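Local coordinates for alginate lyase, family PL7 (Zobellia galactanivorans, PDB 4BE3), which probably cleaves alginate, the uronic acid polysaccharide of brown algae, as an exolytic lyase of polysaccharide lyase family 7, at residues T156-Y161 / K208-T213; E186-I191 / T201-G206. All blocks are in the same frame, centred on the assembly; numbering follows the deposited sequence.

Contact 1. Residues T156-Y161 / K208-T213; sequences TAVWGY and KTIKFT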
loop_
_atom_site.group_PDB
_atom_site.type_symbol
_atom_site.label_atom_id
_atom_site.label_comp_id
_atom_site.label_asym_id
_atom_site.label_seq_id
_atom_site.Cartn_x
_atom_site.Cartn_y
_atom_site.Cartn_z
ATOM N N THR A 156 -3.413 1.681 27.198
ATOM C CA THR A 156 -2.639 2.874 27.553
ATOM C C THR A 156 -3.547 4.066 27.543
ATOM O O THR A 156 -4.220 4.366 26.485
ATOM C CB THR A 156 -1.538 3.105 26.501
ATOM O OG1 THR A 156 -0.571 2.047 26.624
ATOM C CG2 THR A 156 -0.757 4.423 26.772
ATOM N N ALA A 157 -3.665 4.807 28.639
ATOM C CA ALA A 157 -4.532 5.954 28.678
ATOM C C ALA A 157 -4.110 7.163 27.856
ATOM O O ALA A 157 -2.850 7.408 27.724
ATOM C CB ALA A 157 -4.651 6.427 30.131
ATOM N N VAL A 158 -5.073 7.800 27.195
ATOM C CA VAL A 158 -4.761 9.078 26.531
ATOM C C VAL A 158 -5.251 10.221 27.430
ATOM O O VAL A 158 -4.392 11.041 27.978
ATOM C CB VAL A 158 -5.501 9.172 25.107
ATOM C CG1 VAL A 158 -5.116 10.516 24.478
ATOM C CG2 VAL A 158 -4.915 7.975 24.315
ATOM N N TRP A 159 -6.560 10.359 27.594
ATOM C CA TRP A 159 -7.149 11.387 28.555
ATOM C C TRP A 159 -8.048 10.525 29.421
ATOM O O TRP A 159 -8.899 9.755 28.932
ATOM C CB TRP A 159 -8.058 12.337 27.822
ATOM C CG TRP A 159 -7.219 13.137 26.809
ATOM C CD1 TRP A 159 -6.186 14.028 27.067
ATOM C CD2 TRP A 159 -7.455 13.163 25.408
ATOM N NE1 TRP A 159 -5.719 14.604 25.854
ATOM C CE2 TRP A 159 -6.490 14.107 24.818
ATOM C CE3 TRP A 159 -8.380 12.460 24.573
ATOM C CZ2 TRP A 159 -6.398 14.317 23.448
ATOM C CZ3 TRP A 159 -8.307 12.729 23.147
ATOM C CH2 TRP A 159 -7.314 13.643 22.609
ATOM N N GLY A 160 -7.799 10.539 30.750
ATOM C CA GLY A 160 -8.707 9.751 31.575
ATOM C C GLY A 160 -8.044 8.442 31.979
ATOM O O GLY A 160 -6.791 8.367 32.117
ATOM N N TYR A 161 -8.862 7.411 32.026
ATOM C CA TYR A 161 -8.383 6.124 32.488
ATOM C C TYR A 161 -8.021 5.201 31.296
ATOM O O TYR A 161 -8.372 5.475 30.141
ATOM C CB TYR A 161 -9.529 5.378 33.128
ATOM C CG TYR A 161 -10.039 6.113 34.400
ATOM C CD1 TYR A 161 -9.124 6.705 35.296
ATOM C CD2 TYR A 161 -11.404 6.187 34.614
ATOM C CE1 TYR A 161 -9.611 7.409 36.491
ATOM C CE2 TYR A 161 -11.889 6.795 35.827
ATOM C CZ TYR A 161 -10.933 7.339 36.708
ATOM O OH TYR A 161 -11.400 7.981 37.901
ATOM N N LYS A 208 -4.336 18.381 26.592
ATOM C CA LYS A 208 -2.967 18.216 26.135
ATOM C C LYS A 208 -2.933 17.303 24.907
ATOM O O LYS A 208 -3.690 16.359 24.788
ATOM C CB LYS A 208 -2.118 17.457 27.148
ATOM C CG LYS A 208 -1.923 18.160 28.511
ATOM C CD LYS A 208 -1.217 19.516 28.446
ATOM C CE LYS A 208 -1.074 20.139 29.852
ATOM N NZ LYS A 208 0.107 21.039 29.851
ATOM N N THR A 209 -2.076 17.638 23.964
ATOM C CA THR A 209 -1.878 16.688 22.795
ATOM C C THR A 209 -0.952 15.609 23.287
ATOM O O THR A 209 0.131 15.880 23.896
ATOM C CB THR A 209 -1.173 17.491 21.681
ATOM O OG1 THR A 209 -2.120 18.400 21.144
ATOM C CG2 THR A 209 -0.749 16.535 20.567
ATOM N N ILE A 210 -1.286 14.375 23.040
ATOM C CA ILE A 210 -0.553 13.291 23.628
ATOM C C ILE A 210 -0.019 12.393 22.505
ATOM O O ILE A 210 -0.809 12.099 21.573
ATOM C CB ILE A 210 -1.484 12.357 24.391
ATOM C CG1 ILE A 210 -2.449 13.088 25.385
ATOM C CG2 ILE A 210 -0.638 11.327 25.164
ATOM C CD1 ILE A 210 -1.696 13.752 26.437
ATOM N N LYS A 211 1.246 12.033 22.556
ATOM C CA LYS A 211 1.842 11.234 21.436
ATOM C C LYS A 211 2.377 9.936 21.962
ATOM O O LYS A 211 2.874 9.905 23.159
ATOM C CB LYS A 211 3.034 12.048 20.891
ATOM C CG LYS A 211 2.528 13.273 20.045
ATOM C CD LYS A 211 3.730 13.965 19.373
ATOM C CE LYS A 211 3.103 15.254 18.782
ATOM N NZ LYS A 211 4.053 16.115 18.027
ATOM N N PHE A 212 2.452 8.882 21.137
ATOM C CA PHE A 212 3.021 7.606 21.584
ATOM C C PHE A 212 3.841 7.042 20.383
ATOM O O PHE A 212 3.453 7.286 19.234
ATOM C CB PHE A 212 1.953 6.539 21.867
ATOM C CG PHE A 212 1.027 6.966 22.994
ATOM C CD1 PHE A 212 1.376 6.698 24.311
ATOM C CD2 PHE A 212 -0.094 7.706 22.716
ATOM C CE1 PHE A 212 0.520 7.155 25.373
ATOM C CE2 PHE A 212 -0.970 8.191 23.780
ATOM C CZ PHE A 212 -0.607 7.844 25.116
ATOM N N THR A 213 4.783 6.179 20.682
ATOM C CA THR A 213 5.563 5.469 19.593
ATOM C C THR A 213 5.512 4.044 19.924
ATOM O O THR A 213 5.866 3.625 21.081
ATOM C CB THR A 213 7.005 5.956 19.548
ATOM O OG1 THR A 213 6.995 7.336 19.275
ATOM C CG2 THR A 213 7.844 5.183 18.496
#
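The one hydrogen bond across this contact runs from Trp159 NE1 to Lys208 O, at 2.9 Å. The oxygen lies almost exactly in the indole plane, the donor lies in the plane of the carbonyl, and the N-H...O angle is 155°. Tryptophan suits the site because its single N-H can satisfy a carbonyl while the rest of the ring packs largely on apolar side chains such as Val158 and Phe202. With chi1 -64° the ring is set beside its own backbone N, and CG1 of Val158 lies over the centre of one face.

Most of the remaining contacts are apolar. Ile210, beta-branched like Val158, runs alongside it and Trp159 in the opposite sense, its CG1 3.8 Å from Val158 CG1 and 3.6 Å from Trp159 NE1. The Phe212 ring and the Thr156 side chain approach from opposite directions, Thr156 CG2 standing obliquely to the ring, 3.3 Å from Phe212 CE1. A Thr156 chi1 of -69° puts OG1 beside the backbone N and leaves CG2 to meet the ring. Val158 CG2 reaches Phe212 CE2 at 4.0 Å, and Trp138 packs edge-to-face with Phe212. A polar exception is Ala157 O, 3.5 Å from Phe212 CZ.

A classic beta bulge sets Val158 and Trp159 together opposite Val136, where the chain turns a corner. Side chains rather than strand pairing thus join two antiparallel sheets, as in the beta-sandwich of a PL7 jelly roll.

Contact 2. Residues E186-I191 / T201-G206; sequences EFSYEI and TFSSEG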
loop_
_atom_site.group_PDB
_atom_site.type_symbol
_atom_site.label_atom_id
_atom_site.label_comp_id
_atom_site.label_asym_id
_atom_site.label_seq_id
_atom_site.Cartn_x
_atom_site.Cartn_y
_atom_site.Cartn_z
ATOM N N GLU A 186 -15.402 17.273 20.686
ATOM C CA GLU A 186 -14.543 16.899 19.578
ATOM C C GLU A 186 -13.165 16.464 20.001
ATOM O O GLU A 186 -12.534 17.133 20.811
ATOM C CB GLU A 186 -14.391 18.126 18.634
ATOM C CG GLU A 186 -15.686 18.394 17.969
ATOM C CD GLU A 186 -15.644 19.363 16.750
ATOM O OE1 GLU A 186 -14.694 19.384 15.991
ATOM O OE2 GLU A 186 -16.651 20.047 16.549
ATOM N N PHE A 187 -12.618 15.381 19.386
ATOM C CA PHE A 187 -11.178 15.131 19.524
ATOM C C PHE A 187 -10.691 14.491 18.196
ATOM O O PHE A 187 -11.538 14.097 17.356
ATOM C CB PHE A 187 -10.860 14.189 20.749
ATOM C CG PHE A 187 -11.519 12.831 20.693
ATOM C CD1 PHE A 187 -12.839 12.711 21.115
ATOM C CD2 PHE A 187 -10.791 11.730 20.222
ATOM C CE1 PHE A 187 -13.456 11.424 21.129
ATOM C CE2 PHE A 187 -11.393 10.425 20.242
ATOM C CZ PHE A 187 -12.712 10.280 20.719
ATOM N N SER A 188 -9.369 14.507 18.033
ATOM C CA SER A 188 -8.738 13.966 16.818
ATOM C C SER A 188 -7.775 12.865 17.210
ATOM O O SER A 188 -7.146 12.967 18.251
ATOM C CB SER A 188 -7.941 15.143 16.185
ATOM O OG SER A 188 -8.994 16.078 15.764
ATOM N N TYR A 189 -7.518 11.901 16.307
ATOM C CA TYR A 189 -6.448 10.988 16.447
ATOM C C TYR A 189 -5.759 10.901 15.063
ATOM O O TYR A 189 -6.377 11.176 13.982
ATOM C CB TYR A 189 -6.901 9.605 16.962
ATOM C CG TYR A 189 -7.834 8.863 16.097
ATOM C CD1 TYR A 189 -7.309 8.165 14.927
ATOM C CD2 TYR A 189 -9.136 8.618 16.482
ATOM C CE1 TYR A 189 -8.150 7.353 14.104
ATOM C CE2 TYR A 189 -10.030 7.800 15.657
ATOM C CZ TYR A 189 -9.484 7.191 14.459
ATOM O OH TYR A 189 -10.370 6.379 13.762
ATOM N N GLU A 190 -4.518 10.548 15.147
ATOM C CA GLU A 190 -3.780 10.113 13.944
ATOM C C GLU A 190 -3.040 8.880 14.256
ATOM O O GLU A 190 -2.314 8.822 15.302
ATOM C CB GLU A 190 -2.758 11.237 13.601
ATOM C CG GLU A 190 -1.885 10.867 12.337
ATOM C CD GLU A 190 -0.907 11.989 12.007
ATOM O OE1 GLU A 190 -1.281 13.019 11.468
ATOM O OE2 GLU A 190 0.273 11.887 12.472
ATOM N N ILE A 191 -3.158 7.864 13.377
ATOM C CA ILE A 191 -2.352 6.671 13.523
ATOM C C ILE A 191 -1.400 6.718 12.256
ATOM O O ILE A 191 -1.911 6.582 11.147
ATOM C CB ILE A 191 -3.160 5.421 13.375
ATOM C CG1 ILE A 191 -4.322 5.466 14.480
ATOM C CG2 ILE A 191 -2.219 4.114 13.519
ATOM C CD1 ILE A 191 -5.339 4.293 14.252
ATOM N N THR A 201 -0.963 10.258 17.531
ATOM C CA THR A 201 -1.117 11.634 18.094
ATOM C C THR A 201 -2.547 11.760 18.438
ATOM O O THR A 201 -3.444 11.569 17.555
ATOM C CB THR A 201 -0.724 12.703 17.058
ATOM O OG1 THR A 201 0.621 12.399 16.613
ATOM C CG2 THR A 201 -0.729 14.194 17.656
ATOM N N PHE A 202 -2.838 12.304 19.606
ATOM C CA PHE A 202 -4.218 12.580 20.004
ATOM C C PHE A 202 -4.385 14.017 20.462
ATOM O O PHE A 202 -3.516 14.481 21.198
ATOM C CB PHE A 202 -4.544 11.703 21.281
ATOM C CG PHE A 202 -4.598 10.246 20.967
ATOM C CD1 PHE A 202 -5.836 9.702 20.560
ATOM C CD2 PHE A 202 -3.456 9.476 21.124
ATOM C CE1 PHE A 202 -5.960 8.321 20.350
ATOM C CE2 PHE A 202 -3.529 8.070 20.918
ATOM C CZ PHE A 202 -4.799 7.517 20.497
ATOM N N SER A 203 -5.389 14.729 19.937
ATOM C CA SER A 203 -5.492 16.149 20.321
ATOM C C SER A 203 -6.951 16.497 20.523
ATOM O O SER A 203 -7.864 15.858 19.965
ATOM C CB SER A 203 -4.863 17.020 19.175
ATOM O OG SER A 203 -5.619 16.853 17.988
ATOM N N SER A 204 -7.196 17.497 21.358
ATOM C CA SER A 204 -8.544 17.945 21.602
ATOM C C SER A 204 -8.459 19.356 22.237
ATOM O O SER A 204 -7.594 19.611 23.052
ATOM C CB SER A 204 -9.265 17.023 22.556
ATOM O OG SER A 204 -10.597 17.473 22.773
ATOM N N GLU A 205 -9.285 20.266 21.751
ATOM C CA GLU A 205 -9.130 21.658 22.213
ATOM C C GLU A 205 -9.254 21.742 23.769
ATOM O O GLU A 205 -10.206 21.245 24.416
ATOM C CB GLU A 205 -10.186 22.505 21.513
ATOM C CG GLU A 205 -10.421 23.905 22.081
ATOM C CD GLU A 205 -9.249 24.827 21.897
ATOM O OE1 GLU A 205 -8.464 24.581 20.940
ATOM O OE2 GLU A 205 -9.116 25.784 22.721
ATOM N N GLY A 206 -8.253 22.357 24.381
ATOM C CA GLY A 206 -8.349 22.524 25.811
ATOM C C GLY A 206 -7.731 21.361 26.575
ATOM O O GLY A 206 -7.707 21.384 27.779
HETATM O O HOH W 1 -11.403 19.733 19.919
HETATM O O HOH W 2 0.905 10.528 14.649
#
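Ser188 and Ser203 form a hydrogen-bonded antiparallel pair: Ser188 N reaches Ser203 O at 2.8 Å, nearly straight at 170°, and Ser203 N returns a bond to Ser188 O. Glu190 and Thr201 make the second such pair, with Glu190 N to Thr201 O at 2.8 Å and a reciprocal bond from Thr201 N to Glu190 O.

Between these pairs, the non-hydrogen-bonded Tyr189 and Phe202 bring their CA atoms to 4.5 Å and send both aromatic side chains to the buried face. Here packing is tight. Tyr189 CB sits 3.7 Å from Phe202 CE1, while its own ring, placed between the backbone N and carbonyl carbon by a chi1 of 62°, swings away toward strand 80-90. Tyrosine suits this depth because its hydroxyl finds Val107 O as a partner; Phe202, wholly apolar, rests on Ile123.

The opposite face, carrying Ser188, Ser203, Glu190 and Thr201, is more polar and partly exposed, its Glu190-Thr201 link made through water rather than by direct contact. These two side chains run side by side, but Glu190 OE2 and Thr201 OG1, 4.2 Å apart, are too distant to bond directly; the water donates to OE2 and accepts from OG1. The short serines leave room for a cross-strand bond, Ser188 OG pairing with Thr85 OG1 on the next strand.

At the end of the pairing Ser204 OG takes over from the backbone, donating to Glu186 O at 2.8 Å in the carbonyl plane. A second water also donates to that oxygen and accepts from Glu205 N, so two donors grip it. Strands 187-194 and 197-203 form a beta hairpin, one face polar and the other lining the interior of a sandwich with the concanavalin-like fold of this clan.

The centres of the two contacts lie 10 Å apart. Both segments of contact 2 fall within the 46 residues that separate those of contact 1. Strands 187-194, 197-203 and 210-215 are successive neighbours in the seven-stranded antiparallel sheet, with 210-215 at its edge within this chain. Contact 2 joins the first two strands, whereas contact 1 ties the edge strand to the end of strand 153-157 in the other sheet. Phe202 bridges them: its N probably bonds to Ile210 O, and its CB packs on Val158 CG1. The sheet thus runs on from the hairpin into the edge strand, and both are anchored to the facing layer of the sandwich.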